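Local coordinates for 4-alpha-glucanotransferase (Corynebacterium glutamicum, PDB 5B68), which is an amylomaltase, an enzyme of the 4-alpha-glucanotransferase family that pairs a TIM-barrel domain with an N-terminal beta-sandwich domain, at residues 5-10 with 34-39; 14-19 with 479-484; 40-45 with 429-434; 409-414 with 466-471. All blocks are in the same frame, centred on the assembly; numbering follows the deposited sequence.

Interaction 1: residues 5-10 with 34-39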
loop_
_atom_site.group_PDB
_atom_site.type_symbol
_atom_site.label_atom_id
_atom_site.label_comp_id
_atom_site.label_asym_id
_atom_site.label_seq_id
_atom_site.Cartn_x
_atom_site.Cartn_y
_atom_site.Cartn_z
ATOM N N ARG A 5 32.414 -8.166 17.452
ATOM C CA ARG A 5 32.895 -7.076 16.621
ATOM C C ARG A 5 32.836 -7.394 15.122
ATOM O O ARG A 5 32.504 -6.548 14.337
ATOM C CB ARG A 5 34.285 -6.595 17.059
ATOM C CG ARG A 5 35.445 -7.465 16.650
ATOM C CD ARG A 5 36.216 -6.796 15.529
ATOM N NE ARG A 5 37.653 -6.709 15.769
ATOM C CZ ARG A 5 38.483 -5.939 15.066
ATOM N NH1 ARG A 5 39.772 -5.915 15.348
ATOM N NH2 ARG A 5 38.026 -5.186 14.088
ATOM N N PHE A 6 33.152 -8.614 14.744
ATOM C CA PHE A 6 33.131 -9.035 13.349
ATOM C C PHE A 6 31.672 -9.198 12.907
ATOM O O PHE A 6 31.329 -8.856 11.795
ATOM C CB PHE A 6 33.939 -10.349 13.156
ATOM C CG PHE A 6 35.417 -10.200 13.479
ATOM C CD1 PHE A 6 36.231 -9.373 12.707
ATOM C CD2 PHE A 6 35.982 -10.846 14.589
ATOM C CE1 PHE A 6 37.591 -9.195 13.006
ATOM C CE2 PHE A 6 37.335 -10.671 14.893
ATOM C CZ PHE A 6 38.144 -9.870 14.095
ATOM N N LEU A 7 30.799 -9.735 13.757
ATOM C CA LEU A 7 29.404 -9.828 13.413
ATOM C C LEU A 7 28.755 -8.450 13.199
ATOM O O LEU A 7 27.994 -8.254 12.251
ATOM C CB LEU A 7 28.591 -10.573 14.481
ATOM C CG LEU A 7 27.867 -11.861 14.195
ATOM C CD1 LEU A 7 26.830 -12.087 15.309
ATOM C CD2 LEU A 7 27.213 -11.869 12.828
ATOM N N ASN A 8 29.048 -7.504 14.064
ATOM C CA ASN A 8 28.615 -6.098 13.867
ATOM C C ASN A 8 29.145 -5.502 12.570
ATOM O O ASN A 8 28.408 -4.808 11.838
ATOM C CB ASN A 8 29.077 -5.189 15.023
ATOM C CG ASN A 8 28.309 -5.440 16.294
ATOM O OD1 ASN A 8 27.280 -6.072 16.286
ATOM N ND2 ASN A 8 28.870 -4.996 17.416
ATOM N N GLU A 9 30.392 -5.808 12.243
ATOM C CA GLU A 9 30.964 -5.296 11.029
ATOM C C GLU A 9 30.183 -5.834 9.844
ATOM O O GLU A 9 29.852 -5.063 8.924
ATOM C CB GLU A 9 32.441 -5.663 10.892
ATOM C CG GLU A 9 33.168 -4.909 9.780
ATOM C CD GLU A 9 34.670 -5.231 9.699
ATOM O OE1 GLU A 9 35.293 -4.804 8.730
ATOM O OE2 GLU A 9 35.224 -5.896 10.586
ATOM N N LEU A 10 29.867 -7.106 9.890
ATOM C CA LEU A 10 29.150 -7.732 8.802
ATOM C C LEU A 10 27.723 -7.235 8.693
ATOM O O LEU A 10 27.245 -6.921 7.620
ATOM C CB LEU A 10 29.191 -9.231 8.965
ATOM C CG LEU A 10 28.649 -10.081 7.809
ATOM C CD1 LEU A 10 29.365 -9.894 6.470
ATOM C CD2 LEU A 10 28.719 -11.524 8.217
ATOM N N THR A 34 19.957 -13.671 16.092
ATOM C CA THR A 34 19.088 -12.897 15.177
ATOM C C THR A 34 19.947 -12.327 14.021
ATOM O O THR A 34 19.534 -12.358 12.874
ATOM C CB THR A 34 18.348 -11.787 15.938
ATOM O OG1 THR A 34 17.328 -12.397 16.771
ATOM C CG2 THR A 34 17.748 -10.758 14.928
ATOM N N LEU A 35 21.114 -11.786 14.346
ATOM C CA LEU A 35 21.957 -11.231 13.302
ATOM C C LEU A 35 22.301 -12.300 12.267
ATOM O O LEU A 35 22.190 -12.073 11.072
ATOM C CB LEU A 35 23.226 -10.639 13.878
ATOM C CG LEU A 35 23.025 -9.352 14.713
ATOM C CD1 LEU A 35 24.362 -8.914 15.313
ATOM C CD2 LEU A 35 22.318 -8.191 13.980
ATOM N N VAL A 36 22.755 -13.437 12.752
ATOM C CA VAL A 36 23.107 -14.531 11.872
ATOM C C VAL A 36 21.926 -14.963 11.041
ATOM O O VAL A 36 22.096 -15.224 9.826
ATOM C CB VAL A 36 23.735 -15.710 12.699
ATOM C CG1 VAL A 36 23.903 -16.941 11.861
ATOM C CG2 VAL A 36 25.072 -15.287 13.304
ATOM N N LYS A 37 20.745 -15.110 11.638
ATOM C CA LYS A 37 19.597 -15.639 10.868
ATOM C C LYS A 37 19.103 -14.612 9.817
ATOM O O LYS A 37 18.711 -14.979 8.738
ATOM C CB LYS A 37 18.431 -16.008 11.779
ATOM C CG LYS A 37 18.742 -17.299 12.504
ATOM C CD LYS A 37 17.767 -17.569 13.627
ATOM C CE LYS A 37 17.916 -19.024 14.072
ATOM N NZ LYS A 37 17.262 -19.163 15.424
ATOM N N ILE A 38 19.166 -13.338 10.147
ATOM C CA ILE A 38 18.766 -12.306 9.178
ATOM C C ILE A 38 19.839 -12.210 8.088
ATOM O O ILE A 38 19.488 -12.166 6.938
ATOM C CB ILE A 38 18.531 -10.941 9.845
ATOM C CG1 ILE A 38 17.368 -11.076 10.833
ATOM C CG2 ILE A 38 18.204 -9.854 8.782
ATOM C CD1 ILE A 38 16.110 -11.607 10.220
ATOM N N LEU A 39 21.115 -12.274 8.437
ATOM C CA LEU A 39 22.168 -12.320 7.388
ATOM C C LEU A 39 21.997 -13.500 6.431
ATOM O O LEU A 39 22.093 -13.348 5.227
ATOM C CB LEU A 39 23.536 -12.314 8.020
ATOM C CG LEU A 39 23.880 -10.948 8.611
ATOM C CD1 LEU A 39 25.060 -11.025 9.581
ATOM C CD2 LEU A 39 24.267 -9.958 7.526
#
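Leu7 and Leu35, with CA atoms 7.6 Å apart, mark one end of the packing between helical segments 5-10 and 34-39, whose axes run in broadly the same direction at 37° and approach to 10.6 Å. Leu10 and Leu39 mark the other end, one turn further along. Leu7 does most of the work from its helix, because its two methyls part ways. Leu7 CD1 meets Leu35 CD1 at 4.0 Å, while Leu7 CD2 sits by Leu39 CD1 at 4.0 Å and by Val36 CG2 at 4.1 Å. The first torsion of Leu7, -118°, is eclipsed rather than staggered; with it the branch at CG faces the other helix. Leu39 CD1 is met by both leucines, since Leu10 CD2 also comes to 3.9 Å from it. Leu10 sets out across the helix flank and swings its CG anti to the backbone N (chi1 -172°), which brings the methyl to that spot. Asn8 borders the apolar patch through the oxygen of its amide, but OD1 takes its hydrogen bond from Arg4 NE. No polar bond joins the helices. Ile57 of helix 54-69 packs on Leu7 and Phe6, and Ile38 turns to strands 467-472 and 481-484. This is leucine-rich helix-helix packing in the N-terminal helical region, with helix 32-41 lying between helix 5-13 and a beta-sheet.

Interaction 2: residues 14-19 with 479-484; sequences YGVATS and TGTYIR
A single beta bridge between Val16 and Ile483 lays the chain that follows helix 5-13 along strand 481-484, the last strand of a four-stranded antiparallel sheet. The two CA atoms are 4.7 Å apart, and a backbone bond flanks the bridge on each side. Arg484 N donates to Gly15 O at 2.9 Å in the carbonyl plane, and Ala17 N donates to Tyr482 O at 2.9 Å, nearly straight at 176°. Gly15 can offer its carbonyl here because it closes the helix: its positive phi makes the turn of a Schellman motif, and the chain then runs out beside the strand. Water 1 carries the pairing one step further, donating to both Tyr14 O and Arg484 O. In one of its two conformers, the Arg484 chain bends at chi3 and turns a face of its guanidinium to Gly15 CA.

The side-chain bond is made by Thr481. With its hydroxyl anti to the backbone N (chi1 -169°), Thr481 OG1 donates to Ala17 O at 2.7 Å, from above the carbonyl plane and not along a lone pair. Thr481 CG2 is left to meet Val16 CG1, 3.8 Å away, where the two side chains cross at about a right angle. Ala17 CB rests against Tyr482 CB at 3.9 Å, and the Tyr482 ring leads away to meet Phe469 edge-to-face. On its other side, strand 481-484 bonds to strand 467-472 through Thr481 with Val470 and Ile483 with Leu468. The arrangement is that of an irregular segment annexed to a sheet edge just after a helix end.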
loop_
_atom_site.group_PDB
_atom_site.type_symbol
_atom_site.label_atom_id
_atom_site.label_comp_id
_atom_site.label_asym_id
_atom_site.label_seq_id
_atom_site.Cartn_x
_atom_site.Cartn_y
_atom_site.Cartn_z
ATOM N N TYR A 14 25.606 -5.091 5.417
ATOM C CA TYR A 14 24.288 -5.508 4.900
ATOM C C TYR A 14 23.099 -4.721 5.392
ATOM O O TYR A 14 21.983 -5.033 5.050
ATOM C CB TYR A 14 24.125 -7.001 5.180
ATOM C CG TYR A 14 24.953 -7.835 4.249
ATOM C CD1 TYR A 14 24.487 -8.154 2.963
ATOM C CD2 TYR A 14 26.232 -8.288 4.623
ATOM C CE1 TYR A 14 25.263 -8.890 2.108
ATOM C CE2 TYR A 14 26.989 -9.052 3.778
ATOM C CZ TYR A 14 26.506 -9.349 2.526
ATOM O OH TYR A 14 27.303 -10.120 1.715
ATOM N N GLY A 15 23.341 -3.666 6.172
ATOM C CA GLY A 15 22.281 -2.836 6.661
ATOM C C GLY A 15 21.367 -3.485 7.684
ATOM O O GLY A 15 20.183 -3.106 7.782
ATOM N N VAL A 16 21.917 -4.360 8.521
ATOM C CA VAL A 16 21.137 -5.057 9.495
ATOM C C VAL A 16 21.432 -4.374 10.798
ATOM O O VAL A 16 22.606 -4.263 11.191
ATOM C CB VAL A 16 21.490 -6.530 9.568
ATOM C CG1 VAL A 16 20.634 -7.232 10.639
ATOM C CG2 VAL A 16 21.305 -7.189 8.199
ATOM N N ALA A 17 20.395 -3.863 11.439
ATOM C CA ALA A 17 20.599 -3.116 12.722
ATOM C C ALA A 17 21.034 -4.074 13.821
ATOM O O ALA A 17 20.475 -5.187 14.006
ATOM C CB ALA A 17 19.313 -2.414 13.152
ATOM N N THR A 18 21.996 -3.609 14.612
ATOM C CA THR A 18 22.490 -4.421 15.779
ATOM C C THR A 18 21.863 -4.026 17.120
ATOM O O THR A 18 22.102 -4.672 18.157
ATOM C CB THR A 18 23.998 -4.302 15.912
ATOM O OG1 THR A 18 24.365 -2.943 16.171
ATOM C CG2 THR A 18 24.700 -4.785 14.614
ATOM N N SER A 19 21.137 -2.913 17.113
ATOM C CA SER A 19 20.281 -2.568 18.253
ATOM C C SER A 19 19.178 -1.641 17.779
ATOM O O SER A 19 19.274 -1.094 16.701
ATOM C CB SER A 19 21.111 -1.815 19.307
ATOM O OG SER A 19 21.715 -0.671 18.723
ATOM N N THR A 479 12.360 -11.186 18.722
ATOM C CA THR A 479 13.604 -11.622 18.136
ATOM C C THR A 479 14.013 -10.876 16.867
ATOM O O THR A 479 15.036 -11.211 16.301
ATOM C CB THR A 479 13.635 -13.128 17.862
ATOM O OG1 THR A 479 12.780 -13.507 16.767
ATOM C CG2 THR A 479 13.198 -13.877 19.157
ATOM N N GLY A 480 13.257 -9.862 16.466
ATOM C CA GLY A 480 13.555 -9.186 15.216
ATOM C C GLY A 480 14.527 -8.040 15.333
ATOM O O GLY A 480 15.106 -7.716 16.407
ATOM N N THR A 481 14.747 -7.445 14.162
ATOM C CA THR A 481 15.559 -6.272 14.035
ATOM C C THR A 481 15.178 -5.516 12.754
ATOM O O THR A 481 14.295 -5.981 12.041
ATOM C CB THR A 481 17.046 -6.611 14.054
ATOM O OG1 THR A 481 17.764 -5.401 14.182
ATOM C CG2 THR A 481 17.521 -7.386 12.843
ATOM N N TYR A 482 15.820 -4.384 12.514
ATOM C CA TYR A 482 15.565 -3.564 11.357
ATOM C C TYR A 482 16.529 -3.901 10.241
ATOM O O TYR A 482 17.685 -4.132 10.481
ATOM C CB TYR A 482 15.704 -2.086 11.710
ATOM C CG TYR A 482 14.499 -1.564 12.423
ATOM C CD1 TYR A 482 13.353 -1.277 11.725
ATOM C CD2 TYR A 482 14.479 -1.431 13.799
ATOM C CE1 TYR A 482 12.231 -0.836 12.359
ATOM C CE2 TYR A 482 13.354 -0.988 14.447
ATOM C CZ TYR A 482 12.234 -0.693 13.715
ATOM O OH TYR A 482 11.104 -0.247 14.320
ATOM N N ILE A 483 16.016 -3.946 9.029
ATOM C CA ILE A 483 16.869 -3.933 7.828
ATOM C C ILE A 483 16.618 -2.651 7.097
ATOM O O ILE A 483 15.477 -2.234 6.937
ATOM C CB ILE A 483 16.657 -5.137 6.897
ATOM C CG1 ILE A 483 15.207 -5.294 6.478
ATOM C CG2 ILE A 483 17.131 -6.399 7.585
ATOM C CD1 ILE A 483 15.061 -6.455 5.471
ATOM N N ARG A 484 17.699 -2.018 6.677
ATOM C CA ARG A 484 17.699 -0.731 5.964
ATOM C C ARG A 484 17.510 -0.882 4.452
ATOM O O ARG A 484 18.069 -1.808 3.859
ATOM C CB ARG A 484 19.048 -0.039 6.291
ATOM C CG ARG A 484 19.404 1.226 5.537
ATOM C CD ARG A 484 20.421 2.143 6.237
ATOM N NE ARG A 484 21.661 1.562 6.773
ATOM C CZ ARG A 484 22.614 1.004 6.045
ATOM N NH1 ARG A 484 22.456 0.881 4.744
ATOM N NH2 ARG A 484 23.711 0.567 6.632
HETATM O O HOH W 1 20.175 -3.365 3.782
#

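Interaction 3: residues 40-45 with 429-434. With SO4 (sulfate ion), chain G.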
loop_
_atom_site.group_PDB
_atom_site.type_symbol
_atom_site.label_atom_id
_atom_site.label_comp_id
_atom_site.label_asym_id
_atom_site.label_seq_id
_atom_site.Cartn_x
_atom_site.Cartn_y
_atom_site.Cartn_z
ATOM N N ARG A 40 21.689 -14.659 6.977
ATOM C CA ARG A 40 21.424 -15.846 6.156
ATOM C C ARG A 40 20.176 -15.707 5.290
ATOM O O ARG A 40 20.223 -16.062 4.076
ATOM C CB ARG A 40 21.330 -17.072 7.054
ATOM C CG ARG A 40 22.667 -17.561 7.611
ATOM C CD ARG A 40 22.528 -18.720 8.634
ATOM N NE ARG A 40 21.696 -19.800 8.123
ATOM C CZ ARG A 40 21.985 -20.590 7.078
ATOM N NH1 ARG A 40 21.108 -21.530 6.723
ATOM N NH2 ARG A 40 23.110 -20.470 6.362
ATOM N N ALA A 41 19.129 -15.057 5.848
ATOM C CA ALA A 41 17.929 -14.738 5.060
ATOM C C ALA A 41 18.273 -13.807 3.886
ATOM O O ALA A 41 17.646 -13.838 2.838
ATOM C CB ALA A 41 16.878 -14.130 5.983
ATOM N N LEU A 42 19.299 -12.981 4.058
ATOM C CA LEU A 42 19.776 -12.101 2.949
ATOM C C LEU A 42 20.740 -12.811 2.030
ATOM O O LEU A 42 21.330 -12.173 1.151
ATOM C CB LEU A 42 20.417 -10.848 3.553
ATOM C CG LEU A 42 19.474 -9.920 4.294
ATOM C CD1 LEU A 42 20.296 -8.793 4.899
ATOM C CD2 LEU A 42 18.287 -9.429 3.479
ATOM N N GLY A 43 20.923 -14.118 2.198
ATOM C CA GLY A 43 21.794 -14.887 1.330
ATOM C C GLY A 43 23.275 -14.946 1.774
ATOM O O GLY A 43 24.117 -15.445 1.028
ATOM N N VAL A 44 23.598 -14.501 2.997
ATOM C CA VAL A 44 24.956 -14.558 3.439
ATOM C C VAL A 44 25.245 -16.001 3.885
ATOM O O VAL A 44 24.513 -16.566 4.713
ATOM C CB VAL A 44 25.268 -13.534 4.540
ATOM C CG1 VAL A 44 26.731 -13.613 4.922
ATOM C CG2 VAL A 44 24.903 -12.075 4.082
ATOM N N ASN A 45 26.265 -16.589 3.284
ATOM C CA ASN A 45 26.675 -17.958 3.601
ATOM C C ASN A 45 27.452 -18.036 4.964
ATOM O O ASN A 45 28.654 -17.831 5.012
ATOM C CB ASN A 45 27.503 -18.473 2.427
ATOM C CG ASN A 45 27.914 -19.926 2.583
ATOM O OD1 ASN A 45 27.578 -20.575 3.553
ATOM N ND2 ASN A 45 28.648 -20.436 1.600
ATOM N N PRO A 429 10.003 -9.658 3.083
ATOM C CA PRO A 429 10.435 -8.321 2.679
ATOM C C PRO A 429 11.165 -8.355 1.365
ATOM O O PRO A 429 11.745 -9.343 0.984
ATOM C CB PRO A 429 11.372 -7.924 3.789
ATOM C CG PRO A 429 11.940 -9.206 4.309
ATOM C CD PRO A 429 10.810 -10.177 4.197
ATOM N N TRP A 430 11.302 -7.192 0.759
ATOM C CA TRP A 430 12.212 -7.053 -0.350
ATOM C C TRP A 430 13.613 -7.397 0.151
ATOM O O TRP A 430 13.946 -7.162 1.284
ATOM C CB TRP A 430 12.296 -5.603 -0.800
ATOM C CG TRP A 430 11.119 -4.964 -1.425
ATOM C CD1 TRP A 430 10.509 -3.835 -1.010
ATOM C CD2 TRP A 430 10.470 -5.336 -2.642
ATOM N NE1 TRP A 430 9.497 -3.491 -1.854
ATOM C CE2 TRP A 430 9.452 -4.396 -2.874
ATOM C CE3 TRP A 430 10.636 -6.375 -3.547
ATOM C CZ2 TRP A 430 8.612 -4.471 -3.965
ATOM C CZ3 TRP A 430 9.800 -6.441 -4.626
ATOM C CH2 TRP A 430 8.799 -5.501 -4.825
ATOM N N HIS A 431 14.419 -7.961 -0.724
ATOM C CA HIS A 431 15.821 -8.066 -0.476
ATOM C C HIS A 431 16.437 -6.697 -0.876
ATOM O O HIS A 431 16.316 -6.308 -2.043
ATOM C CB HIS A 431 16.413 -9.202 -1.348
ATOM C CG HIS A 431 17.846 -9.459 -1.055
ATOM N ND1 HIS A 431 18.323 -10.629 -0.507
ATOM C CD2 HIS A 431 18.904 -8.626 -1.128
ATOM C CE1 HIS A 431 19.618 -10.499 -0.273
ATOM N NE2 HIS A 431 19.999 -9.309 -0.682
ATOM N N PRO A 432 17.037 -5.951 0.083
ATOM C CA PRO A 432 17.535 -4.614 -0.233
ATOM C C PRO A 432 18.544 -4.500 -1.387
ATOM O O PRO A 432 18.563 -3.443 -2.042
ATOM C CB PRO A 432 18.202 -4.150 1.036
ATOM C CG PRO A 432 17.618 -5.015 2.134
ATOM C CD PRO A 432 17.143 -6.287 1.506
ATOM N N VAL A 433 19.438 -5.468 -1.535
ATOM C CA VAL A 433 20.395 -5.458 -2.673
ATOM C C VAL A 433 19.845 -6.000 -3.943
ATOM O O VAL A 433 20.039 -5.422 -5.031
ATOM C CB VAL A 433 21.736 -6.183 -2.310
ATOM C CG1 VAL A 433 22.724 -6.190 -3.480
ATOM C CG2 VAL A 433 22.340 -5.555 -1.064
ATOM N N ARG A 434 19.222 -7.172 -3.911
ATOM C CA ARG A 434 18.747 -7.794 -5.123
ATOM C C ARG A 434 17.661 -6.989 -5.814
ATOM O O ARG A 434 17.618 -6.937 -7.031
ATOM C CB ARG A 434 18.261 -9.228 -4.869
ATOM C CG ARG A 434 19.387 -10.118 -4.388
ATOM C CD ARG A 434 18.908 -11.495 -4.083
ATOM N NE ARG A 434 20.112 -12.223 -3.692
ATOM C CZ ARG A 434 20.173 -13.292 -2.894
ATOM N NH1 ARG A 434 19.076 -13.838 -2.387
ATOM N NH2 ARG A 434 21.369 -13.818 -2.613
HETATM S S SO4 G . 30.111 -17.742 -0.444
HETATM O O1 SO4 G . 29.427 -16.430 -0.438
HETATM O O2 SO4 G . 31.184 -17.724 -1.489
HETATM O O3 SO4 G . 30.774 -17.999 0.848
HETATM O O4 SO4 G . 28.991 -18.696 -0.775
#
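The His431 ring is held between Leu42 and Arg434. Leu42 CD2 covers one face in a CH-pi contact, 4.3 Å from the ring centroid and 17° off its normal, while Arg434 CG lies 3.6 Å above the opposite face, toward the rim. Val433 N is at the edge, in plane. Leu42 O is at the edge too, but it comes too close to CE1 in the model, so the details at that corner, including the lack of a partner for buried ND1, are doubtful. Arg434, its chain extended from CG to NE, carries its guanidinium back over the same place: His431 CE1 lies 3.7 Å from the guanidinium plane and Leu42 O is over that face as well, with no hydrogen bond between them. Leu42 also uses CD2 against Pro432 CD, 3.9 Å away, the two side chains at about a right angle.

What presents Leu42 is the end of helix 32-41. Gly43, with positive phi, is the C-prime residue of a Schellman motif, in which Gly43 N bonds to Arg40 O at 2.8 Å and Val44 N to Leu39 O. The helix end thus abuts the loop that leads from strand 423-424 into helix 434-437. Beyond the turn, Asn45 extends its amide with CG anti to the backbone N (chi1 -176°). Asn45 ND2 donates to sulfate O4 at 3.0 Å and 168°, and more weakly to O3 at 3.3 Å. Arg59, Gln60 and Arg67 also bind this sulfate, which probably came from the crystallisation liquor.

Interaction 4: residues 409-414 with 466-471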
loop_
_atom_site.group_PDB
_atom_site.type_symbol
_atom_site.label_atom_id
_atom_site.label_comp_id
_atom_site.label_asym_id
_atom_site.label_seq_id
_atom_site.Cartn_x
_atom_site.Cartn_y
_atom_site.Cartn_z
ATOM N N ALA A 409 12.758 -14.214 6.214
ATOM C CA ALA A 409 12.426 -13.181 7.187
ATOM C C ALA A 409 10.934 -12.869 6.999
ATOM O O ALA A 409 10.329 -13.076 5.908
ATOM C CB ALA A 409 13.274 -11.906 6.969
ATOM N N SER A 410 10.363 -12.318 8.053
ATOM C CA SER A 410 8.973 -11.976 8.069
ATOM C C SER A 410 8.861 -10.535 8.609
ATOM O O SER A 410 9.467 -10.183 9.623
ATOM C CB SER A 410 8.192 -13.034 8.916
ATOM O OG SER A 410 6.821 -12.788 8.760
ATOM N N VAL A 411 8.084 -9.725 7.963
ATOM C CA VAL A 411 7.874 -8.292 8.330
ATOM C C VAL A 411 6.903 -8.117 9.479
ATOM O O VAL A 411 5.902 -8.797 9.552
ATOM C CB VAL A 411 7.360 -7.449 7.145
ATOM C CG1 VAL A 411 7.174 -5.987 7.549
ATOM C CG2 VAL A 411 8.320 -7.511 5.996
ATOM N N GLY A 412 7.207 -7.162 10.355
ATOM C CA GLY A 412 6.277 -6.879 11.446
ATOM C C GLY A 412 6.596 -5.615 12.173
ATOM O O GLY A 412 6.987 -4.616 11.564
ATOM N N ALA A 413 6.431 -5.661 13.484
ATOM C CA ALA A 413 6.574 -4.479 14.318
ATOM C C ALA A 413 7.129 -4.857 15.714
ATOM O O ALA A 413 6.826 -5.910 16.241
ATOM C CB ALA A 413 5.234 -3.833 14.424
ATOM N N PRO A 414 8.043 -4.037 16.270
ATOM C CA PRO A 414 8.615 -4.474 17.535
ATOM C C PRO A 414 7.546 -4.264 18.627
ATOM O O PRO A 414 6.560 -3.537 18.381
ATOM C CB PRO A 414 9.800 -3.533 17.776
ATOM C CG PRO A 414 9.514 -2.335 16.931
ATOM C CD PRO A 414 8.608 -2.773 15.793
ATOM N N PHE A 466 12.125 3.192 4.126
ATOM C CA PHE A 466 13.384 3.439 4.779
ATOM C C PHE A 466 13.976 2.181 5.398
ATOM O O PHE A 466 15.169 1.938 5.298
ATOM C CB PHE A 466 13.230 4.555 5.833
ATOM C CG PHE A 466 12.754 5.873 5.243
ATOM C CD1 PHE A 466 11.415 6.075 4.964
ATOM C CD2 PHE A 466 13.662 6.879 4.943
ATOM C CE1 PHE A 466 10.983 7.269 4.436
ATOM C CE2 PHE A 466 13.239 8.052 4.394
ATOM C CZ PHE A 466 11.872 8.252 4.105
ATOM N N ARG A 467 13.161 1.464 6.152
ATOM C CA ARG A 467 13.591 0.302 6.863
ATOM C C ARG A 467 12.367 -0.551 7.196
ATOM O O ARG A 467 11.231 -0.029 7.259
ATOM C CB ARG A 467 14.330 0.761 8.155
ATOM C CG ARG A 467 13.391 1.421 9.153
ATOM C CD ARG A 467 14.155 2.071 10.289
ATOM N NE ARG A 467 14.836 3.297 9.894
ATOM C CZ ARG A 467 14.690 4.468 10.513
ATOM N NH1 ARG A 467 15.334 5.511 10.070
ATOM N NH2 ARG A 467 13.860 4.606 11.538
ATOM N N LEU A 468 12.563 -1.835 7.438
ATOM C CA LEU A 468 11.477 -2.687 7.908
ATOM C C LEU A 468 11.949 -3.383 9.122
ATOM O O LEU A 468 13.082 -3.843 9.156
ATOM C CB LEU A 468 11.094 -3.733 6.862
ATOM C CG LEU A 468 10.289 -3.158 5.671
ATOM C CD1 LEU A 468 10.166 -4.217 4.580
ATOM C CD2 LEU A 468 8.934 -2.613 6.064
ATOM N N PHE A 469 11.065 -3.578 10.066
ATOM C CA PHE A 469 11.286 -4.518 11.159
ATOM C C PHE A 469 10.954 -5.901 10.720
ATOM O O PHE A 469 9.848 -6.123 10.286
ATOM C CB PHE A 469 10.442 -4.135 12.360
ATOM C CG PHE A 469 10.809 -4.873 13.591
ATOM C CD1 PHE A 469 11.940 -4.523 14.327
ATOM C CD2 PHE A 469 10.058 -5.951 14.002
ATOM C CE1 PHE A 469 12.296 -5.252 15.462
ATOM C CE2 PHE A 469 10.415 -6.686 15.127
ATOM C CZ PHE A 469 11.517 -6.342 15.860
ATOM N N VAL A 470 11.923 -6.800 10.808
ATOM C CA VAL A 470 11.789 -8.177 10.359
ATOM C C VAL A 470 12.256 -9.134 11.444
ATOM O O VAL A 470 13.195 -8.818 12.200
ATOM C CB VAL A 470 12.627 -8.452 9.057
ATOM C CG1 VAL A 470 12.073 -7.637 7.910
ATOM C CG2 VAL A 470 14.090 -8.123 9.221
ATOM N N MET A 471 11.708 -10.346 11.417
ATOM C CA MET A 471 12.106 -11.391 12.331
ATOM C C MET A 471 12.344 -12.645 11.535
ATOM O O MET A 471 11.797 -12.792 10.461
ATOM C CB MET A 471 10.986 -11.597 13.355
ATOM C CG MET A 471 9.715 -12.133 12.707
ATOM S SD MET A 471 8.225 -11.664 13.587
ATOM C CE MET A 471 8.241 -9.922 13.137
HETATM O O HOH W 2 8.263 -2.961 9.726
#
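Pro414 lies over one face of the Phe469 ring, its CB 3.9 Å from the centroid and 18° off the normal in a CH-pi contact, its CD 3.8 Å from Phe469 CG. The phenyl ring gets there with CG anti to the backbone N (chi1 -169°), and Tyr20 meets it edge-to-face. Val411 and Val470 project together from one face of the sheet. Val411 CG2 meets Leu468 CD1 at 4.0 Å and Val470 CG1 at 4.2 Å, while Val411 CG1 lies by the other Leu468 methyl, CD2. On the other face, the Met471 chain bends at chi3 (71°) and brings CE to 4.0 Å from Gly412 CA, while Ser410 beside it gives its hydroxyl to a hydrogen bond with Asp424.

Ser410 and Met471 exchange N-H...O bonds of 2.8 Å from Ser410 N to Met471 O and 2.9 Å from Met471 N to Ser410 O. Toward Pro414 the strands splay: Gly412 N still donates to Phe469 O, but water 2 bridges Gly412 O and Phe469 N. These are the two inner strands of a twisted four-stranded antiparallel sheet, flanked by strands 423-424 and 481-484.

How the interactions relate
The four contacts form one continuous body, in which helix 32-41 links the N-terminal helices to the small antiparallel sheet. Interactions 1 and 4 are buried: the first is packing of apolar side chains with no hydrogen bond across it, the second adds sheet hydrogen bonds to its packing. Interactions 2 and 3 are partly buried and join distant parts of the chain, 2 through backbone bonds and a water, 3 through packing on a histidine ring with a sulfate at its outer end. Interactions 2 and 4 reach the same sheet, on neighbouring strands. Thr34 OG1 bonds to Thr479, tying interaction 1 to 2, while Pro429 packs on Val411 and Val470, joining 3 to 4.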